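Long-range contacts in kinectin 1 (Kinesin receptor) (PDB 4MU6), which is a Legionella pneumophila effector (LegC3) whose molecular function is not established, seen here as its mostly helical N-terminal coiled-coil domain: residues Ile2-Asn7 with Asp58-Glu63; Trp44-Val49 with Glu254-Asn259; Thr52-Arg57 with Lys246-Leu251; Asn67-Ser72 with Ser231-Ser236. All coordinates share one frame; numbering follows the deposited sequence.

Interaction 1: residues Ile2-Asn7 with Asp58-Glu63; sequences IMFLAN and DSDKTE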
# COMPACT_ATOMS: atom_id res chain seq x y z
N ILE A 2 -19.27 5.45 -11.07
CA ILE A 2 -19.19 6.20 -9.82
C ILE A 2 -19.54 5.28 -8.64
O ILE A 2 -19.46 4.06 -8.76
CB ILE A 2 -20.05 7.52 -9.90
CG1 ILE A 2 -19.63 8.56 -8.84
CG2 ILE A 2 -21.56 7.20 -9.87
CD1 ILE A 2 -18.12 8.78 -8.74
N MSE A 3 -19.90 5.86 -7.51
CA MSE A 3 -20.18 5.11 -6.30
C MSE A 3 -21.63 4.68 -6.20
O MSE A 3 -22.53 5.39 -6.64
CB MSE A 3 -19.81 5.95 -5.08
CG MSE A 3 -18.35 6.34 -5.08
SE MSE A 3 -17.25 4.73 -4.98
CE MSE A 3 -17.77 4.25 -3.19
N PHE A 4 -21.85 3.51 -5.60
CA PHE A 4 -23.20 2.99 -5.44
C PHE A 4 -23.84 3.33 -4.09
O PHE A 4 -24.92 3.91 -4.06
CB PHE A 4 -23.21 1.48 -5.65
CG PHE A 4 -23.03 1.06 -7.09
CD1 PHE A 4 -24.12 1.06 -7.97
CD2 PHE A 4 -21.79 0.66 -7.56
CE1 PHE A 4 -23.96 0.66 -9.29
CE2 PHE A 4 -21.62 0.25 -8.89
CZ PHE A 4 -22.71 0.26 -9.75
N LEU A 5 -23.18 2.96 -2.99
CA LEU A 5 -23.80 3.14 -1.68
C LEU A 5 -24.12 4.60 -1.42
O LEU A 5 -25.22 4.94 -1.00
CB LEU A 5 -22.92 2.60 -0.55
CG LEU A 5 -22.73 1.09 -0.40
CD1 LEU A 5 -22.10 0.79 0.94
CD2 LEU A 5 -24.06 0.34 -0.57
N ALA A 6 -23.14 5.46 -1.71
CA ALA A 6 -23.26 6.89 -1.46
C ALA A 6 -24.37 7.54 -2.27
O ALA A 6 -24.88 8.59 -1.89
CB ALA A 6 -21.94 7.59 -1.73
N ASN A 7 -24.74 6.91 -3.38
CA ASN A 7 -25.75 7.46 -4.27
C ASN A 7 -27.08 6.70 -4.23
O ASN A 7 -27.95 6.91 -5.07
CB ASN A 7 -25.22 7.53 -5.70
CG ASN A 7 -24.10 8.54 -5.85
OD1 ASN A 7 -24.28 9.73 -5.55
ND2 ASN A 7 -22.93 8.08 -6.28
N ASP A 58 -19.93 -4.26 -2.17
CA ASP A 58 -18.77 -4.99 -2.67
C ASP A 58 -18.11 -4.22 -3.81
O ASP A 58 -16.88 -4.14 -3.89
CB ASP A 58 -19.14 -6.41 -3.08
CG ASP A 58 -19.28 -7.33 -1.89
OD1 ASP A 58 -19.19 -6.82 -0.74
OD2 ASP A 58 -19.46 -8.55 -2.09
N SER A 59 -18.94 -3.62 -4.68
CA SER A 59 -18.40 -2.85 -5.80
C SER A 59 -17.63 -1.61 -5.33
O SER A 59 -16.54 -1.31 -5.83
CB SER A 59 -19.50 -2.46 -6.78
OG SER A 59 -18.96 -1.59 -7.78
N ASP A 60 -18.20 -0.89 -4.37
CA ASP A 60 -17.54 0.27 -3.78
C ASP A 60 -16.20 -0.12 -3.16
O ASP A 60 -15.19 0.52 -3.42
CB ASP A 60 -18.45 0.92 -2.73
CG ASP A 60 -19.69 1.56 -3.34
OD1 ASP A 60 -19.84 1.54 -4.59
OD2 ASP A 60 -20.52 2.10 -2.57
N LYS A 61 -16.19 -1.21 -2.39
CA LYS A 61 -14.99 -1.65 -1.69
C LYS A 61 -13.89 -2.01 -2.67
O LYS A 61 -12.71 -1.70 -2.43
CB LYS A 61 -15.30 -2.85 -0.81
CG LYS A 61 -16.02 -2.50 0.48
CD LYS A 61 -16.50 -3.74 1.20
CE LYS A 61 -15.35 -4.64 1.57
NZ LYS A 61 -15.84 -5.69 2.50
N THR A 62 -14.28 -2.65 -3.77
CA THR A 62 -13.32 -3.04 -4.79
C THR A 62 -12.73 -1.78 -5.42
O THR A 62 -11.52 -1.69 -5.60
CB THR A 62 -13.95 -3.95 -5.89
OG1 THR A 62 -14.37 -5.19 -5.31
CG2 THR A 62 -12.95 -4.24 -6.97
N GLU A 63 -13.59 -0.81 -5.72
CA GLU A 63 -13.13 0.42 -6.38
C GLU A 63 -12.14 1.27 -5.56
O GLU A 63 -11.13 1.75 -6.09
CB GLU A 63 -14.33 1.28 -6.80
CG GLU A 63 -13.93 2.59 -7.45
CD GLU A 63 -13.16 2.40 -8.74
OE1 GLU A 63 -13.41 1.39 -9.46
OE2 GLU A 63 -12.31 3.27 -9.05
O HOH W 1 -18.39 1.53 -7.26

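Interaction 2: residues Trp44-Val49 with Glu254-Asn259; sequences WIHSSV and EADQIN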
# COMPACT_ATOMS: atom_id res chain seq x y z
N TRP A 44 -39.13 -12.07 1.27
CA TRP A 44 -38.57 -12.22 -0.07
C TRP A 44 -38.02 -10.90 -0.60
O TRP A 44 -36.97 -10.86 -1.24
CB TRP A 44 -39.61 -12.77 -1.05
CG TRP A 44 -39.05 -12.96 -2.44
CD1 TRP A 44 -39.05 -12.05 -3.46
CD2 TRP A 44 -38.40 -14.14 -2.94
NE1 TRP A 44 -38.44 -12.60 -4.57
CE2 TRP A 44 -38.04 -13.88 -4.27
CE3 TRP A 44 -38.09 -15.38 -2.38
CZ2 TRP A 44 -37.38 -14.82 -5.07
CZ3 TRP A 44 -37.43 -16.32 -3.17
CH2 TRP A 44 -37.08 -16.03 -4.50
N ILE A 45 -38.73 -9.81 -0.34
CA ILE A 45 -38.35 -8.51 -0.86
C ILE A 45 -37.14 -7.94 -0.11
O ILE A 45 -36.22 -7.39 -0.71
CB ILE A 45 -39.53 -7.52 -0.79
CG1 ILE A 45 -40.71 -8.07 -1.61
CG2 ILE A 45 -39.12 -6.16 -1.31
CD1 ILE A 45 -42.03 -7.28 -1.44
N HIS A 46 -37.15 -8.07 1.21
CA HIS A 46 -36.02 -7.58 1.99
C HIS A 46 -34.73 -8.33 1.66
O HIS A 46 -33.65 -7.74 1.66
CB HIS A 46 -36.29 -7.63 3.49
CG HIS A 46 -35.28 -6.87 4.28
ND1 HIS A 46 -34.99 -5.55 4.02
CD2 HIS A 46 -34.45 -7.25 5.28
CE1 HIS A 46 -34.04 -5.13 4.84
NE2 HIS A 46 -33.70 -6.15 5.62
N SER A 47 -34.85 -9.63 1.38
CA SER A 47 -33.73 -10.42 0.86
C SER A 47 -33.19 -9.84 -0.44
O SER A 47 -31.98 -9.62 -0.55
CB SER A 47 -34.11 -11.88 0.64
OG SER A 47 -34.20 -12.56 1.88
N SER A 48 -34.06 -9.58 -1.41
CA SER A 48 -33.58 -9.05 -2.69
C SER A 48 -32.96 -7.64 -2.59
O SER A 48 -31.96 -7.37 -3.25
CB SER A 48 -34.64 -9.17 -3.81
OG SER A 48 -35.50 -8.05 -3.86
N VAL A 49 -33.54 -6.75 -1.78
CA VAL A 49 -32.94 -5.44 -1.52
C VAL A 49 -31.57 -5.62 -0.85
O VAL A 49 -30.59 -4.98 -1.22
CB VAL A 49 -33.82 -4.57 -0.61
CG1 VAL A 49 -33.09 -3.28 -0.19
CG2 VAL A 49 -35.14 -4.25 -1.31
N GLU A 254 -32.30 0.81 7.15
CA GLU A 254 -33.26 1.77 6.63
C GLU A 254 -34.32 1.11 5.75
O GLU A 254 -35.53 1.30 5.94
CB GLU A 254 -32.54 2.86 5.83
CG GLU A 254 -33.18 4.23 5.96
CD GLU A 254 -32.26 5.35 5.49
OE1 GLU A 254 -31.02 5.18 5.56
OE2 GLU A 254 -32.79 6.40 5.06
N ALA A 255 -33.85 0.36 4.77
CA ALA A 255 -34.71 -0.38 3.86
C ALA A 255 -35.64 -1.30 4.62
O ALA A 255 -36.79 -1.49 4.22
CB ALA A 255 -33.86 -1.18 2.85
N ASP A 256 -35.14 -1.89 5.70
CA ASP A 256 -35.96 -2.71 6.59
C ASP A 256 -37.09 -1.87 7.18
O ASP A 256 -38.24 -2.30 7.21
CB ASP A 256 -35.10 -3.28 7.72
CG ASP A 256 -35.91 -4.07 8.74
OD1 ASP A 256 -36.60 -3.45 9.58
OD2 ASP A 256 -35.84 -5.31 8.70
N GLN A 257 -36.76 -0.68 7.66
CA GLN A 257 -37.73 0.18 8.34
C GLN A 257 -38.91 0.58 7.46
O GLN A 257 -40.03 0.71 7.94
CB GLN A 257 -37.04 1.44 8.87
CG GLN A 257 -36.17 1.22 10.07
CD GLN A 257 -36.98 0.87 11.31
OE1 GLN A 257 -37.22 -0.31 11.59
NE2 GLN A 257 -37.40 1.89 12.04
N ILE A 258 -38.64 0.78 6.17
CA ILE A 258 -39.65 1.34 5.28
C ILE A 258 -40.32 0.31 4.37
O ILE A 258 -41.22 0.66 3.62
CB ILE A 258 -39.03 2.43 4.39
CG1 ILE A 258 -38.00 1.82 3.45
CG2 ILE A 258 -38.42 3.54 5.24
CD1 ILE A 258 -37.48 2.79 2.40
N ASN A 259 -39.87 -0.94 4.44
CA ASN A 259 -40.37 -2.01 3.58
C ASN A 259 -41.88 -2.19 3.70
O ASN A 259 -42.61 -2.09 2.70
CB ASN A 259 -39.66 -3.32 3.95
CG ASN A 259 -40.02 -4.48 3.03
OD1 ASN A 259 -41.06 -5.11 3.20
ND2 ASN A 259 -39.13 -4.79 2.07
O HOH W 2 -36.36 -3.83 2.48
O HOH W 3 -32.63 -6.04 8.11

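Interaction 3: residues Thr52-Arg57 with Lys246-Leu251; sequences TLLKSR and KKCSDL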
# COMPACT_ATOMS: atom_id res chain seq x y z
N THR A 52 -28.87 -6.75 -3.34
CA THR A 52 -28.47 -5.58 -4.12
C THR A 52 -27.54 -4.66 -3.33
O THR A 52 -26.54 -4.16 -3.86
CB THR A 52 -29.69 -4.76 -4.58
OG1 THR A 52 -30.43 -5.51 -5.56
CG2 THR A 52 -29.25 -3.42 -5.18
N LEU A 53 -27.85 -4.41 -2.06
CA LEU A 53 -26.99 -3.52 -1.27
C LEU A 53 -25.60 -4.11 -1.04
O LEU A 53 -24.59 -3.39 -1.06
CB LEU A 53 -27.66 -3.13 0.05
CG LEU A 53 -28.81 -2.13 -0.13
CD1 LEU A 53 -29.67 -2.05 1.11
CD2 LEU A 53 -28.24 -0.77 -0.48
N LEU A 54 -25.55 -5.42 -0.83
CA LEU A 54 -24.27 -6.08 -0.58
C LEU A 54 -23.39 -6.06 -1.82
O LEU A 54 -22.17 -5.84 -1.71
CB LEU A 54 -24.49 -7.52 -0.12
CG LEU A 54 -25.11 -7.62 1.27
CD1 LEU A 54 -25.58 -9.04 1.49
CD2 LEU A 54 -24.11 -7.19 2.34
N LYS A 55 -24.02 -6.30 -2.98
CA LYS A 55 -23.30 -6.23 -4.25
C LYS A 55 -22.77 -4.84 -4.49
O LYS A 55 -21.63 -4.68 -4.94
CB LYS A 55 -24.18 -6.64 -5.41
CG LYS A 55 -24.40 -8.15 -5.57
CD LYS A 55 -25.50 -8.43 -6.61
CE LYS A 55 -25.75 -9.93 -6.82
NZ LYS A 55 -26.53 -10.59 -5.73
N SER A 56 -23.59 -3.84 -4.20
CA SER A 56 -23.19 -2.43 -4.29
C SER A 56 -22.02 -2.10 -3.35
O SER A 56 -21.08 -1.40 -3.74
CB SER A 56 -24.38 -1.53 -3.97
OG SER A 56 -25.34 -1.58 -5.00
N ARG A 57 -22.11 -2.58 -2.12
CA ARG A 57 -21.06 -2.39 -1.15
C ARG A 57 -19.79 -3.04 -1.65
O ARG A 57 -18.70 -2.46 -1.60
CB ARG A 57 -21.41 -3.02 0.20
CG ARG A 57 -20.28 -2.86 1.23
CD ARG A 57 -20.38 -3.94 2.27
NE ARG A 57 -20.21 -5.25 1.64
CZ ARG A 57 -20.51 -6.41 2.21
NH1 ARG A 57 -21.03 -6.44 3.43
NH2 ARG A 57 -20.30 -7.54 1.55
N LYS A 246 -20.17 -0.33 7.37
CA LYS A 246 -21.15 0.32 8.23
C LYS A 246 -22.26 0.94 7.40
O LYS A 246 -23.43 0.78 7.72
CB LYS A 246 -20.51 1.40 9.11
CG LYS A 246 -19.54 0.87 10.15
CD LYS A 246 -20.26 0.18 11.30
CE LYS A 246 -19.26 -0.22 12.39
NZ LYS A 246 -18.43 0.94 12.83
N LYS A 247 -21.87 1.68 6.36
CA LYS A 247 -22.81 2.38 5.50
C LYS A 247 -23.84 1.42 4.90
O LYS A 247 -25.04 1.73 4.78
CB LYS A 247 -22.05 3.11 4.39
CG LYS A 247 -22.93 3.97 3.51
CD LYS A 247 -22.10 4.76 2.52
CE LYS A 247 -22.94 5.82 1.83
NZ LYS A 247 -23.52 6.83 2.78
N CYS A 248 -23.35 0.24 4.54
CA CYS A 248 -24.19 -0.82 4.01
C CYS A 248 -25.14 -1.37 5.08
O CYS A 248 -26.32 -1.60 4.80
CB CYS A 248 -23.32 -1.95 3.47
SG CYS A 248 -24.26 -3.30 2.72
N SER A 249 -24.62 -1.58 6.29
CA SER A 249 -25.49 -2.00 7.40
C SER A 249 -26.61 -1.00 7.68
O SER A 249 -27.74 -1.39 7.99
CB SER A 249 -24.69 -2.25 8.67
OG SER A 249 -24.33 -3.62 8.75
N ASP A 250 -26.30 0.29 7.56
CA ASP A 250 -27.29 1.34 7.84
C ASP A 250 -28.37 1.38 6.76
O ASP A 250 -29.55 1.59 7.06
CB ASP A 250 -26.63 2.72 7.94
CG ASP A 250 -25.80 2.88 9.19
OD1 ASP A 250 -25.91 2.02 10.10
OD2 ASP A 250 -25.04 3.87 9.27
N LEU A 251 -27.95 1.22 5.51
CA LEU A 251 -28.87 1.20 4.38
C LEU A 251 -29.81 -0.01 4.44
O LEU A 251 -31.00 0.09 4.14
CB LEU A 251 -28.07 1.20 3.07
CG LEU A 251 -27.60 2.59 2.63
CD1 LEU A 251 -26.61 2.51 1.47
CD2 LEU A 251 -28.80 3.47 2.28

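Interaction 4: residues Asn67-Ser72 with Ser231-Ser236; sequences NLEQQS and SILLRS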
# COMPACT_ATOMS: atom_id res chain seq x y z
N ASN A 67 -8.09 2.31 -6.18
CA ASN A 67 -7.53 3.66 -6.05
C ASN A 67 -6.33 3.76 -5.06
O ASN A 67 -5.30 4.38 -5.37
CB ASN A 67 -8.63 4.65 -5.66
CG ASN A 67 -9.74 4.70 -6.67
OD1 ASN A 67 -9.54 4.42 -7.85
ND2 ASN A 67 -10.93 5.06 -6.21
N LEU A 68 -6.47 3.16 -3.88
CA LEU A 68 -5.44 3.23 -2.83
C LEU A 68 -4.23 2.37 -3.21
O LEU A 68 -3.08 2.76 -2.97
CB LEU A 68 -5.99 2.74 -1.50
CG LEU A 68 -7.11 3.52 -0.81
CD1 LEU A 68 -7.72 2.68 0.31
CD2 LEU A 68 -6.60 4.83 -0.29
N GLU A 69 -4.49 1.18 -3.77
CA GLU A 69 -3.42 0.31 -4.24
C GLU A 69 -2.60 1.02 -5.30
O GLU A 69 -1.37 0.93 -5.30
CB GLU A 69 -3.97 -0.99 -4.84
CG GLU A 69 -4.32 -2.08 -3.83
CD GLU A 69 -4.89 -3.34 -4.50
OE1 GLU A 69 -4.90 -3.39 -5.76
OE2 GLU A 69 -5.32 -4.27 -3.78
N GLN A 70 -3.27 1.71 -6.21
CA GLN A 70 -2.61 2.40 -7.31
C GLN A 70 -1.74 3.53 -6.80
O GLN A 70 -0.64 3.75 -7.31
CB GLN A 70 -3.63 2.92 -8.33
CG GLN A 70 -4.01 1.89 -9.40
CD GLN A 70 -2.83 1.49 -10.28
OE1 GLN A 70 -2.26 2.33 -10.98
NE2 GLN A 70 -2.46 0.21 -10.24
N GLN A 71 -2.24 4.25 -5.80
CA GLN A 71 -1.45 5.27 -5.14
C GLN A 71 -0.17 4.67 -4.54
O GLN A 71 0.93 5.17 -4.76
CB GLN A 71 -2.26 5.97 -4.06
CG GLN A 71 -1.46 6.96 -3.22
CD GLN A 71 -1.32 8.32 -3.88
OE1 GLN A 71 -1.63 8.50 -5.06
NE2 GLN A 71 -0.87 9.31 -3.10
N SER A 72 -0.32 3.59 -3.77
CA SER A 72 0.82 2.97 -3.10
C SER A 72 1.79 2.36 -4.09
O SER A 72 3.00 2.40 -3.89
CB SER A 72 0.34 1.90 -2.11
OG SER A 72 -0.30 2.49 -0.99
N SER A 231 2.02 -0.95 5.35
CA SER A 231 1.32 -0.50 6.54
C SER A 231 0.40 0.68 6.23
O SER A 231 -0.77 0.71 6.63
CB SER A 231 2.33 -0.07 7.59
OG SER A 231 2.09 -0.74 8.81
N ILE A 232 0.95 1.66 5.52
CA ILE A 232 0.20 2.82 5.13
C ILE A 232 -0.96 2.40 4.23
O ILE A 232 -2.10 2.84 4.44
CB ILE A 232 1.11 3.87 4.47
CG1 ILE A 232 2.11 4.39 5.52
CG2 ILE A 232 0.29 5.00 3.88
CD1 ILE A 232 3.27 5.22 4.99
N LEU A 233 -0.69 1.50 3.28
CA LEU A 233 -1.73 1.01 2.39
C LEU A 233 -2.84 0.30 3.15
O LEU A 233 -4.04 0.55 2.92
CB LEU A 233 -1.16 0.08 1.32
CG LEU A 233 -2.26 -0.65 0.51
CD1 LEU A 233 -3.21 0.34 -0.21
CD2 LEU A 233 -1.62 -1.59 -0.49
N LEU A 234 -2.45 -0.59 4.06
CA LEU A 234 -3.44 -1.40 4.73
C LEU A 234 -4.31 -0.58 5.67
O LEU A 234 -5.49 -0.90 5.85
CB LEU A 234 -2.80 -2.59 5.46
CG LEU A 234 -2.26 -3.69 4.53
CD1 LEU A 234 -1.41 -4.71 5.31
CD2 LEU A 234 -3.41 -4.38 3.80
N ARG A 235 -3.76 0.48 6.27
CA ARG A 235 -4.59 1.28 7.16
C ARG A 235 -5.65 2.04 6.37
O ARG A 235 -6.80 2.14 6.79
CB ARG A 235 -3.77 2.24 8.02
CG ARG A 235 -4.66 3.08 8.93
CD ARG A 235 -3.92 4.25 9.53
NE ARG A 235 -4.83 5.20 10.17
CZ ARG A 235 -5.46 4.98 11.32
NH1 ARG A 235 -5.31 3.82 11.96
NH2 ARG A 235 -6.26 5.91 11.83
N SER A 236 -5.25 2.57 5.22
CA SER A 236 -6.17 3.32 4.38
C SER A 236 -7.28 2.41 3.87
O SER A 236 -8.42 2.84 3.77
CB SER A 236 -5.42 3.99 3.22
OG SER A 236 -4.79 3.02 2.41

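Interaction 1: residues Ile2-Asn7 with Asp58-Glu63
Met3, Phe4 and Leu5 wrap the carboxylate of Asp60, which reaches out of helix 43-105 to meet the N-terminal residues of the chain. Before them, Ile2 takes part through its backbone: its O accepts from a water that also donates to Asp60 OD1 and accepts from Ser59 OG. Met3, a selenomethionine, is bent at chi2 and chi3 (-62° and -68°), and this fold lays its methyl CE against the CB-CG bond of the aspartate, 3.3 Å from Asp60 CG. Phe4 gives its backbone N to Asp60 OD1 at 3.0 Å, meeting the oxygen on the syn side and somewhat out of the carboxylate plane. Its ring presents an edge to the same OD1, the two planes being 20° apart, while Phe4 CE2 lies 3.4 Å from Ser59 OG. Leu5 N follows with a bond of 2.8 Å to the syn lone pair of Asp60 OD2. The two successive amides, one per oxygen, with the water on OD1, should hold the buried carboxylate's rotation and would probably favour its charged form. Asn7 closes the turn on its own side, ND2 donating to Met3 O at 2.7 Å. The loop precedes helix 10-22 and lies across two antiparallel helices: Phe4 touches Ser56 of helix 43-105, whereas Leu5 also reaches Lys247, Cys248 and Leu251 of helix 227-273.

Interaction 2: residues Trp44-Val49 with Glu254-Asn259
With CG anti to the backbone N (chi1 -167°), the His46 side chain extends across the groove to Asp256, and Asn259, likewise extended, reaches back toward Ile45. The imidazole lies against the start of the aspartate side chain: His46 CE1 is 3.5 Å from Asp256 N and 3.6 Å from Asp256 CB. Asp256 OD2 stands over one face of the ring, with ring and carboxylate planes nearly perpendicular at 83°. Each ring nitrogen has a water. The first water, in the ring plane at its edge, lies 2.7 Å from His46 ND1, accepts from Asn259 ND2 and donates weakly to Ala255 O; a second water bonds His46 NE2 and donates only weakly to Asp256 OD2. The two segments run antiparallel, 153° between directions and 10.4 Å between axes, within a helical bundle where helix 10-22 covers one flank through Ile10, Val14, His17 and Phe21. On that flank the contact turns apolar, Val49 CG1 meeting Ala255 CB at 3.8 Å. Asn259 ND2 rests 3.6 Å from the methyl Ile45 CG2, while Asn259 OD1 accepts from Ile42 N, just ahead of helix 43-105.

Interaction 3: residues Thr52-Arg57 with Lys246-Leu251
Cys248 fits between Leu53, Leu54 and Arg57, and most of the contact is apolar. Its SG, anti to the backbone N at chi1 -178°, lies 3.8 Å from Leu53 O and 3.9 Å from Leu54 CD2. Leu54 starts out facing away from helix 227-273, and it is the CD2 branch that comes back to the sulfur. A turn away on the second helix, Leu251 meets Leu53 at about a right angle: Leu53 CD2 sits 4.1 Å from Leu251 CB, and Leu53 CD1 faces the Leu251 carbonyl group.

Arginine adds its aliphatic part to this surface. Arg57 leaves the backbone extended, then bends at chi3 (62°), which lays its methylenes along the cysteine, with Arg57 CD 3.7 Å from Cys248 CB. The bend also carries the guanidinium back over its own helix, where Leu54 CD2 lies 3.2 Å above the plane of one face, offset toward the rim. Arg57 NH1 has a long, weak ion pair with Glu245.

No hydrogen bond crosses between the segments. Within the first helix, Ser56 N and Ser56 OG reach Thr52 O from opposite faces of its plane, the hydroxyl at 3.1 Å.

Leu5 of the N-terminal loop packs on Arg57, and Leu13 and Ile10 of helix 10-22 on Leu53 and Leu251, respectively. With axes 9.9 Å apart and directions differing by 162°, the arrangement is that of an antiparallel helix pair in a helical bundle, consistent with the coiled-coil N-terminal domain of the LegC3 family.

Interaction 4: residues Asn67-Ser72 with Ser231-Ser236
Leu68 and Leu233 interleave, Leu68 over Ser236 and Leu233 beside Ser72; this is the tight part of the contact. The isobutyl end of Leu68 straddles Ser236: Leu68 CD1 lies 3.5 Å from Ser236 O, and Leu68 CD2 is 3.7 Å from Ser236 OG. That hydroxyl sits between the backbone N and the carbonyl carbon (chi1 61°), a position from which it turns back to its own helix and donates to Leu233 O at 2.6 Å, so that hydroxyl is already bonded where Leu68 packs on it. In the reverse direction Leu233, extended at chi1 170°, sends CD1 to within 3.9 Å of Leu68 CB and 3.7 Å of Leu68 O. Its CB is met by Ser72 OG at 3.4 Å, a hydroxyl set against carbon.

Beyond this strip the contact thins. Glu69 only brushes Leu233, Glu69 CG standing 4.3 Å from Leu233 CD2, and its carboxylate turns to Lys65 in a salt bridge. No hydrogen bond links the segments.

The antiparallel pair, with axes 9.9 Å apart, lies close to the centre of the elongated chain, where helix 43-105 enters its predicted coiled coil. Ile221, Leu222 and Leu225 of the loop ahead of helix 227-273 cover Leu233, while Gln70 bonds Tyr214 of helix 158-217.

From the N terminus, interaction 1 closes a loop that holds helices 10-22 and 29-38, laying residues 2-7 on helix 43-105. Interactions 2, 3 and 4 then pair that helix with helix 227-273, and because the two run antiparallel their loops nest: 67-72 with 231-236 lies innermost, 52-57 with 246-251 encloses it, and 44-49 with 254-259 is outermost. Interaction 1 crosses interactions 2 and 3 along the chain but is in series with interaction 4. It touches interaction 3, as where Ala6 packs on Lys247, about 9 Å separating their centres. Interactions 2 and 4 lie about 34 Å apart between centres, spreading the pairing along the rod.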